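Local atomic coordinates of putative aldo/keto reductase (Salmonella enterica subsp. enterica serovar Typhimurium, PDB entry 4R9O), a protein that probably acts as an NADP-dependent oxidoreductase of the aldo/keto reductase family, built on a TIM barrel, although its natural substrate is not established. Residues R219-E224 and S243-V248; S234-E239 and F289-A294; P262-G267 and A274-E279. One frame throughout, in Å; residues are numbered along the deposited sequence.

Contact 1: R219-E224 and S243-V248; sequences RLFNDE and SSIEQV
Leu220 and Phe221 meet Ile245 and Glu246 in a small helix-to-helix contact beyond the C-terminal end of strand 210-212 of an aldo/keto reductase TIM barrel. The short helix 219-222 follows that strand and the glycine-rich loop after it, and it turns one side to the first turn of helix 245-254. The two backbones stay well apart, with Leu220 CA 9.4 Å from Glu246 CA, and long side chains bridge the gap.

Phe221 carries most of the contact. Its CG lies anti to the carbonyl carbon (chi1 -69°), which sends the ring across to the second helix, where its far end slips between two neighbouring side chains. Ile245 comes from the opposite direction, and its CD1 stops 3.7 Å from Phe221 CE2. Glu246 crosses the ring at about a right angle. Its chain is bent at chi2 (95°), which sets the carboxylate beside the end of the ring at CZ: Glu246 CD is 3.6 Å from Phe221 CZ, with the carboxylate and ring planes 65° apart. Both approaches to the ring are oblique. The charge of Glu246 is answered elsewhere, by a salt bridge from its OE2 to Arg271.

Leu220 and Phe221 belong to the run of residues that probably binds NADP(+), as in a close relative, so the contact ties this part of the likely cofactor site to the neighbouring helix. Leu220 also rests on Leu233, and Ile245 on Ser234, of helix 227-240, on the buried flank. There Leu220 meets Ile245 tip to tip, CD2 to CD1, at 4.1 Å.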
loop_
_atom_site.group_PDB
_atom_site.type_symbol
_atom_site.label_atom_id
_atom_site.label_comp_id
_atom_site.label_asym_id
_atom_site.label_seq_id
_atom_site.Cartn_x
_atom_site.Cartn_y
_atom_site.Cartn_z
ATOM N N ARG C 219 -14.394 -6.690 17.957
ATOM C CA ARG C 219 -13.546 -5.532 18.228
ATOM C C ARG C 219 -14.293 -4.370 18.889
ATOM O O ARG C 219 -13.736 -3.691 19.757
ATOM C CB ARG C 219 -12.875 -5.063 16.935
ATOM C CG ARG C 219 -11.623 -5.874 16.569
ATOM C CD ARG C 219 -11.106 -5.518 15.178
ATOM N NE ARG C 219 -12.074 -5.875 14.146
ATOM C CZ ARG C 219 -11.849 -5.797 12.838
ATOM N NH1 ARG C 219 -10.683 -5.360 12.386
ATOM N NH2 ARG C 219 -12.796 -6.154 11.983
ATOM N N LEU C 220 -15.546 -4.157 18.498
ATOM C CA LEU C 220 -16.310 -3.012 18.998
ATOM C C LEU C 220 -16.330 -2.994 20.518
ATOM O O LEU C 220 -16.145 -1.947 21.134
ATOM C CB LEU C 220 -17.739 -3.026 18.454
ATOM C CG LEU C 220 -18.606 -1.869 18.955
ATOM C CD1 LEU C 220 -17.997 -0.512 18.576
ATOM C CD2 LEU C 220 -20.021 -2.002 18.427
ATOM N N PHE C 221 -16.515 -4.169 21.114
ATOM C CA PHE C 221 -16.574 -4.288 22.569
ATOM C C PHE C 221 -15.255 -4.713 23.214
ATOM O O PHE C 221 -14.950 -4.290 24.328
ATOM C CB PHE C 221 -17.673 -5.274 22.962
ATOM C CG PHE C 221 -19.055 -4.772 22.684
ATOM C CD1 PHE C 221 -19.772 -5.238 21.596
ATOM C CD2 PHE C 221 -19.637 -3.821 23.508
ATOM C CE1 PHE C 221 -21.050 -4.770 21.335
ATOM C CE2 PHE C 221 -20.916 -3.347 23.253
ATOM C CZ PHE C 221 -21.621 -3.821 22.164
ATOM N N ASN C 222 -14.476 -5.535 22.519
ATOM C CA ASN C 222 -13.313 -6.175 23.127
ATOM C C ASN C 222 -11.971 -5.570 22.753
ATOM O O ASN C 222 -10.938 -5.992 23.261
ATOM C CB ASN C 222 -13.285 -7.661 22.769
ATOM C CG ASN C 222 -14.437 -8.421 23.364
ATOM O OD1 ASN C 222 -14.424 -8.762 24.544
ATOM N ND2 ASN C 222 -15.446 -8.693 22.551
ATOM N N ASP C 223 -11.971 -4.603 21.850
ATOM C CA ASP C 223 -10.724 -3.968 21.474
ATOM C C ASP C 223 -10.672 -2.577 22.101
ATOM O O ASP C 223 -11.423 -1.680 21.712
ATOM C CB ASP C 223 -10.584 -3.901 19.953
ATOM C CG ASP C 223 -9.147 -3.638 19.498
ATOM O OD1 ASP C 223 -8.419 -2.870 20.169
ATOM O OD2 ASP C 223 -8.746 -4.202 18.458
ATOM N N GLU C 224 -9.781 -2.423 23.078
ATOM C CA GLU C 224 -9.580 -1.168 23.807
ATOM C C GLU C 224 -9.480 0.035 22.872
ATOM O O GLU C 224 -9.878 1.148 23.228
ATOM C CB GLU C 224 -8.312 -1.264 24.670
ATOM C CG GLU C 224 -8.085 -0.085 25.620
ATOM C CD GLU C 224 -6.762 0.608 25.374
ATOM O OE1 GLU C 224 -5.880 -0.011 24.739
ATOM O OE2 GLU C 224 -6.600 1.773 25.799
ATOM N N SER C 243 -31.820 1.763 23.069
ATOM C CA SER C 243 -31.472 1.030 24.279
ATOM C C SER C 243 -29.982 0.699 24.402
ATOM O O SER C 243 -29.454 0.567 25.512
ATOM C CB SER C 243 -32.282 -0.263 24.339
ATOM O OG SER C 243 -31.660 -1.211 25.188
ATOM N N SER C 244 -29.304 0.570 23.266
ATOM C CA SER C 244 -27.927 0.095 23.261
ATOM C C SER C 244 -27.231 0.479 21.965
ATOM O O SER C 244 -27.882 0.897 21.007
ATOM C CB SER C 244 -27.894 -1.419 23.440
ATOM O OG SER C 244 -28.493 -2.063 22.328
ATOM N N ILE C 245 -25.912 0.336 21.921
ATOM C CA ILE C 245 -25.187 0.706 20.712
ATOM C C ILE C 245 -25.288 -0.371 19.634
ATOM O O ILE C 245 -25.132 -0.070 18.456
ATOM C CB ILE C 245 -23.702 1.008 20.999
ATOM C CG1 ILE C 245 -22.976 -0.238 21.499
ATOM C CG2 ILE C 245 -23.576 2.143 22.005
ATOM C CD1 ILE C 245 -21.491 -0.036 21.684
ATOM N N GLU C 246 -25.554 -1.618 20.027
ATOM C CA GLU C 246 -25.743 -2.691 19.047
ATOM C C GLU C 246 -26.864 -2.330 18.094
ATOM O O GLU C 246 -26.783 -2.586 16.898
ATOM C CB GLU C 246 -26.071 -4.032 19.719
ATOM C CG GLU C 246 -24.992 -4.590 20.620
ATOM C CD GLU C 246 -25.212 -4.227 22.078
ATOM O OE1 GLU C 246 -25.437 -3.032 22.370
ATOM O OE2 GLU C 246 -25.163 -5.141 22.931
ATOM N N GLN C 247 -27.925 -1.745 18.645
ATOM C CA GLN C 247 -29.048 -1.288 17.835
ATOM C C GLN C 247 -28.626 -0.273 16.796
ATOM O O GLN C 247 -29.103 -0.298 15.667
ATOM C CB GLN C 247 -30.125 -0.676 18.717
ATOM C CG GLN C 247 -30.951 -1.701 19.382
ATOM C CD GLN C 247 -31.787 -1.131 20.491
ATOM O OE1 GLN C 247 -32.025 -1.793 21.498
ATOM N NE2 GLN C 247 -32.239 0.109 20.316
ATOM N N VAL C 248 -27.753 0.638 17.203
ATOM C CA VAL C 248 -27.284 1.688 16.308
ATOM C C VAL C 248 -26.464 1.073 15.170
ATOM O O VAL C 248 -26.693 1.378 14.009
ATOM C CB VAL C 248 -26.453 2.743 17.068
ATOM C CG1 VAL C 248 -25.955 3.836 16.113
ATOM C CG2 VAL C 248 -27.288 3.351 18.197
#

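Contact 2: S234-E239 and F289-A294; sequences SVIAQE and FRIRKA
Ile236 and Ile291 form the tight inner part of this contact between helices 227-240 and 285-296, while Glu239 and Arg290 form a salt bridge on its outer side. The two segments run nearly antiparallel, at 167°, with their axes 11.2 Å apart, a spacing wide enough for large side chains to fill.

On the buried side the two isoleucines cross at a slant and touch through their delta methyls: Ile236 CD1 lies 3.3 Å from Ile291 CD1, tighter than an ordinary van der Waals contact, so that the exact separation is doubtful. With chi2 at -57°, Ile291 curls its CD1 back toward the partner helix, although its CB does not point there directly.

Toward solvent the packing gives way to charge. Arg290 grips the exposed Glu239 end-on with two nitrogens, one to each carboxylate oxygen. The NH1 bond to Glu239 OE2 is short, at 2.6 Å, and uses the syn lone pair; the NH2 bond to Glu239 OE1 is longer, at 3.1 Å, and comes from the syn side, somewhat out of the carboxylate plane. The planes of the two flat groups stand 37° apart. Ile236 links the two halves, since its CG1 packs over one face of the guanidinium, near the rim, 3.7 Å from Arg290 NH2. Gln287, about one turn before Arg290, adds a hydrogen bond to Glu239 OE2.

Both helices lie on the outside of the barrel. Helix 245-254 backs the apolar side, with Val248 against Ile236 and Trp252 against Ile291, and Leu233 of helix 227-240 also touches Ile291. Leu99 of a third subunit packs on Arg290, so the polar edge of this helix pair borders a subunit interface.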
loop_
_atom_site.group_PDB
_atom_site.type_symbol
_atom_site.label_atom_id
_atom_site.label_comp_id
_atom_site.label_asym_id
_atom_site.label_seq_id
_atom_site.Cartn_x
_atom_site.Cartn_y
_atom_site.Cartn_z
ATOM N N SER C 234 -22.541 5.697 21.424
ATOM C CA SER C 234 -23.408 5.907 22.585
ATOM C C SER C 234 -24.068 7.278 22.539
ATOM O O SER C 234 -25.179 7.452 23.035
ATOM C CB SER C 234 -22.628 5.760 23.893
ATOM O OG SER C 234 -22.228 4.420 24.093
ATOM N N VAL C 235 -23.374 8.247 21.949
ATOM C CA VAL C 235 -23.924 9.589 21.779
ATOM C C VAL C 235 -25.085 9.570 20.786
ATOM O O VAL C 235 -26.136 10.176 21.005
ATOM C CB VAL C 235 -22.850 10.583 21.287
ATOM C CG1 VAL C 235 -23.457 11.968 21.092
ATOM C CG2 VAL C 235 -21.685 10.635 22.267
ATOM N N ILE C 236 -24.883 8.866 19.681
ATOM C CA ILE C 236 -25.918 8.744 18.671
ATOM C C ILE C 236 -27.066 7.863 19.163
ATOM O O ILE C 236 -28.233 8.106 18.833
ATOM C CB ILE C 236 -25.324 8.215 17.356
ATOM C CG1 ILE C 236 -24.484 9.330 16.729
ATOM C CG2 ILE C 236 -26.407 7.746 16.408
ATOM C CD1 ILE C 236 -23.729 8.938 15.522
ATOM N N ALA C 237 -26.744 6.871 19.985
ATOM C CA ALA C 237 -27.776 6.064 20.633
ATOM C C ALA C 237 -28.700 6.958 21.452
ATOM O O ALA C 237 -29.923 6.905 21.293
ATOM C CB ALA C 237 -27.158 4.995 21.509
ATOM N N GLN C 238 -28.115 7.788 22.313
ATOM C CA GLN C 238 -28.900 8.717 23.134
ATOM C C GLN C 238 -29.782 9.617 22.279
ATOM O O GLN C 238 -30.952 9.826 22.595
ATOM C CB GLN C 238 -27.988 9.573 24.014
ATOM C CG GLN C 238 -27.267 8.792 25.102
ATOM C CD GLN C 238 -26.329 9.661 25.927
ATOM O OE1 GLN C 238 -25.849 10.698 25.461
ATOM N NE2 GLN C 238 -26.067 9.242 27.164
ATOM N N GLU C 239 -29.222 10.135 21.190
ATOM C CA GLU C 239 -29.982 10.963 20.256
ATOM C C GLU C 239 -31.198 10.225 19.703
ATOM O O GLU C 239 -32.223 10.834 19.427
ATOM C CB GLU C 239 -29.096 11.415 19.093
ATOM C CG GLU C 239 -27.988 12.376 19.476
ATOM C CD GLU C 239 -27.101 12.732 18.297
ATOM O OE1 GLU C 239 -26.158 13.527 18.486
ATOM O OE2 GLU C 239 -27.346 12.215 17.185
ATOM N N PHE C 289 -23.327 9.060 8.518
ATOM C CA PHE C 289 -22.013 9.516 8.079
ATOM C C PHE C 289 -21.103 9.834 9.261
ATOM O O PHE C 289 -19.888 9.601 9.201
ATOM C CB PHE C 289 -22.160 10.713 7.139
ATOM C CG PHE C 289 -22.437 10.308 5.713
ATOM C CD1 PHE C 289 -21.406 9.878 4.894
ATOM C CD2 PHE C 289 -23.727 10.324 5.205
ATOM C CE1 PHE C 289 -21.650 9.485 3.589
ATOM C CE2 PHE C 289 -23.976 9.939 3.891
ATOM C CZ PHE C 289 -22.938 9.522 3.089
ATOM N N ARG C 290 -21.697 10.328 10.340
ATOM C CA ARG C 290 -20.971 10.545 11.587
ATOM C C ARG C 290 -20.406 9.236 12.122
ATOM O O ARG C 290 -19.267 9.184 12.585
ATOM C CB ARG C 290 -21.871 11.174 12.647
ATOM C CG ARG C 290 -21.537 12.602 12.987
ATOM C CD ARG C 290 -22.132 12.966 14.343
ATOM N NE ARG C 290 -23.591 12.898 14.327
ATOM C CZ ARG C 290 -24.357 12.899 15.416
ATOM N NH1 ARG C 290 -25.675 12.838 15.294
ATOM N NH2 ARG C 290 -23.805 12.963 16.622
ATOM N N ILE C 291 -21.221 8.188 12.076
ATOM C CA ILE C 291 -20.769 6.841 12.409
ATOM C C ILE C 291 -19.610 6.380 11.531
ATOM O O ILE C 291 -18.582 5.933 12.035
ATOM C CB ILE C 291 -21.897 5.824 12.274
ATOM C CG1 ILE C 291 -22.947 6.103 13.328
ATOM C CG2 ILE C 291 -21.363 4.413 12.509
ATOM C CD1 ILE C 291 -22.332 6.065 14.663
ATOM N N ARG C 292 -19.795 6.476 10.221
ATOM C CA ARG C 292 -18.755 6.084 9.271
ATOM C C ARG C 292 -17.420 6.730 9.626
ATOM O O ARG C 292 -16.390 6.053 9.695
ATOM C CB ARG C 292 -19.157 6.460 7.843
ATOM C CG ARG C 292 -18.043 6.260 6.813
ATOM C CD ARG C 292 -18.421 6.851 5.468
ATOM N NE ARG C 292 -17.308 6.829 4.517
ATOM C CZ ARG C 292 -17.131 5.892 3.586
ATOM N NH1 ARG C 292 -17.997 4.891 3.475
ATOM N NH2 ARG C 292 -16.088 5.949 2.763
ATOM N N LYS C 293 -17.461 8.036 9.871
ATOM C CA LYS C 293 -16.268 8.838 10.100
ATOM C C LYS C 293 -15.631 8.560 11.461
ATOM O O LYS C 293 -14.410 8.540 11.591
ATOM C CB LYS C 293 -16.614 10.323 9.961
ATOM C CG LYS C 293 -17.055 10.688 8.544
ATOM C CD LYS C 293 -17.450 12.152 8.410
ATOM C CE LYS C 293 -17.787 12.492 6.955
ATOM N NZ LYS C 293 -18.119 13.924 6.770
ATOM N N ALA C 294 -16.455 8.343 12.473
ATOM C CA ALA C 294 -15.939 7.968 13.785
ATOM C C ALA C 294 -15.134 6.667 13.682
ATOM O O ALA C 294 -14.101 6.508 14.339
ATOM C CB ALA C 294 -17.067 7.829 14.781
#

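Contact 3: P262-G267 and A274-E279; sequences PIIGSG and AALEAE
With chi1 at -42° and chi2 at 166°, Ile264 swings CG1 anti to its carbonyl carbon and stretches CD1 out from the end of strand 261-264 toward the helix that follows. Leu276 places its CG in the equivalent position (chi1 -50°), which carries CD2 in from the flank although its CB does not head for the strand. The delta methyl of Ile264 thus serves two partners: CD1 lies 3.8 Å from Ala275 CB and 4.0 Å from Leu276 CD2. The Ile264 and Leu276 side chains cross at about a right angle, and the small Ala275 lets the helix come close, its CA 7.7 Å from that of Ile264.

This is a strand and its following helix in the beta-alpha layering of a TIM barrel. Strand 261-264 runs parallel to strands 16-23 and 210-212, and Ser266 and Gly267, in the loop that leads to the helix, probably bind NADP(+), as in a close relative. Phe20 of strand 16-23 touches both Ile264 and Leu276, while Tyr250 of helix 245-254 packs against Ile264 and Ala275.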
loop_
_atom_site.group_PDB
_atom_site.type_symbol
_atom_site.label_atom_id
_atom_site.label_comp_id
_atom_site.label_asym_id
_atom_site.label_seq_id
_atom_site.Cartn_x
_atom_site.Cartn_y
_atom_site.Cartn_z
ATOM N N PRO C 262 -28.623 -8.864 8.471
ATOM C CA PRO C 262 -27.592 -9.040 9.507
ATOM C C PRO C 262 -27.660 -10.404 10.185
ATOM O O PRO C 262 -28.744 -10.856 10.562
ATOM C CB PRO C 262 -27.897 -7.920 10.512
ATOM C CG PRO C 262 -28.723 -6.913 9.737
ATOM C CD PRO C 262 -29.535 -7.745 8.777
ATOM N N ILE C 263 -26.504 -11.054 10.324
ATOM C CA ILE C 263 -26.405 -12.310 11.063
ATOM C C ILE C 263 -26.050 -12.019 12.505
ATOM O O ILE C 263 -25.020 -11.398 12.779
ATOM C CB ILE C 263 -25.339 -13.254 10.468
ATOM C CG1 ILE C 263 -25.657 -13.557 9.000
ATOM C CG2 ILE C 263 -25.215 -14.531 11.311
ATOM C CD1 ILE C 263 -24.499 -14.202 8.245
ATOM N N ILE C 264 -26.918 -12.444 13.416
ATOM C CA ILE C 264 -26.699 -12.280 14.844
ATOM C C ILE C 264 -26.026 -13.543 15.359
ATOM O O ILE C 264 -26.442 -14.647 15.008
ATOM C CB ILE C 264 -28.022 -12.056 15.609
ATOM C CG1 ILE C 264 -28.939 -11.093 14.855
ATOM C CG2 ILE C 264 -27.756 -11.590 17.042
ATOM C CD1 ILE C 264 -30.362 -11.097 15.392
ATOM N N GLY C 265 -25.001 -13.392 16.192
ATOM C CA GLY C 265 -24.247 -14.541 16.658
ATOM C C GLY C 265 -24.296 -14.801 18.150
ATOM O O GLY C 265 -23.607 -15.693 18.648
ATOM N N SER C 266 -25.103 -14.025 18.868
ATOM C CA SER C 266 -25.173 -14.141 20.322
ATOM C C SER C 266 -26.150 -15.224 20.769
ATOM O O SER C 266 -27.301 -15.248 20.335
ATOM C CB SER C 266 -25.571 -12.800 20.949
ATOM O OG SER C 266 -25.899 -12.960 22.326
ATOM N N GLY C 267 -25.690 -16.100 21.659
ATOM C CA GLY C 267 -26.530 -17.153 22.200
ATOM C C GLY C 267 -27.421 -16.678 23.332
ATOM O O GLY C 267 -28.042 -17.484 24.018
ATOM N N ALA C 274 -32.622 -7.329 21.517
ATOM C CA ALA C 274 -32.064 -5.986 21.405
ATOM C C ALA C 274 -31.537 -5.714 20.004
ATOM O O ALA C 274 -31.295 -4.575 19.642
ATOM C CB ALA C 274 -30.959 -5.779 22.432
ATOM N N ALA C 275 -31.342 -6.761 19.217
ATOM C CA ALA C 275 -30.908 -6.579 17.843
ATOM C C ALA C 275 -32.095 -6.198 16.968
ATOM O O ALA C 275 -32.005 -5.311 16.126
ATOM C CB ALA C 275 -30.240 -7.843 17.322
ATOM N N LEU C 276 -33.216 -6.874 17.187
ATOM C CA LEU C 276 -34.382 -6.735 16.326
ATOM C C LEU C 276 -35.017 -5.356 16.413
ATOM O O LEU C 276 -35.727 -4.938 15.503
ATOM C CB LEU C 276 -35.410 -7.810 16.671
ATOM C CG LEU C 276 -34.807 -9.216 16.733
ATOM C CD1 LEU C 276 -35.865 -10.260 17.050
ATOM C CD2 LEU C 276 -34.068 -9.552 15.433
ATOM N N GLU C 277 -34.753 -4.649 17.507
ATOM C CA GLU C 277 -35.288 -3.306 17.700
ATOM C C GLU C 277 -34.681 -2.286 16.726
ATOM O O GLU C 277 -35.189 -1.171 16.596
ATOM C CB GLU C 277 -35.062 -2.855 19.147
ATOM C CG GLU C 277 -35.829 -3.690 20.171
ATOM C CD GLU C 277 -35.635 -3.211 21.599
ATOM O OE1 GLU C 277 -36.253 -3.802 22.512
ATOM O OE2 GLU C 277 -34.865 -2.251 21.812
ATOM N N ALA C 278 -33.605 -2.667 16.038
ATOM C CA ALA C 278 -32.980 -1.772 15.066
ATOM C C ALA C 278 -33.895 -1.485 13.875
ATOM O O ALA C 278 -33.784 -0.430 13.256
ATOM C CB ALA C 278 -31.655 -2.346 14.588
ATOM N N GLU C 279 -34.797 -2.414 13.564
ATOM C CA GLU C 279 -35.759 -2.237 12.472
ATOM C C GLU C 279 -36.600 -0.960 12.600
ATOM O O GLU C 279 -37.098 -0.445 11.596
ATOM C CB GLU C 279 -36.704 -3.447 12.376
ATOM C CG GLU C 279 -36.107 -4.682 11.692
ATOM C CD GLU C 279 -37.121 -5.457 10.842
ATOM O OE1 GLU C 279 -37.714 -4.862 9.912
ATOM O OE2 GLU C 279 -37.319 -6.665 11.099
#

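How the contacts relate
The centre of contact 3 lies about 12 Å from that of the chain, nearer than those of contacts 1 and 2 at about 19 and 25 Å, and it joins a barrel strand to the helix behind it through aliphatic carbons alone. Contacts 1 and 2 are partly buried; each pairs helices, and a carboxylate takes part beside the apolar groups. In contact 1 that carboxylate lies against an aromatic ring and finds its cation outside the pair, whereas in contact 2 the salt bridge spans the two segments. Segment 243-248, at the start of helix 245-254, forms half of contact 1 and touches 234-239 through Ile245 and Val248; the carbonyl oxygen of Gln247 touches Ala278 of contact 3.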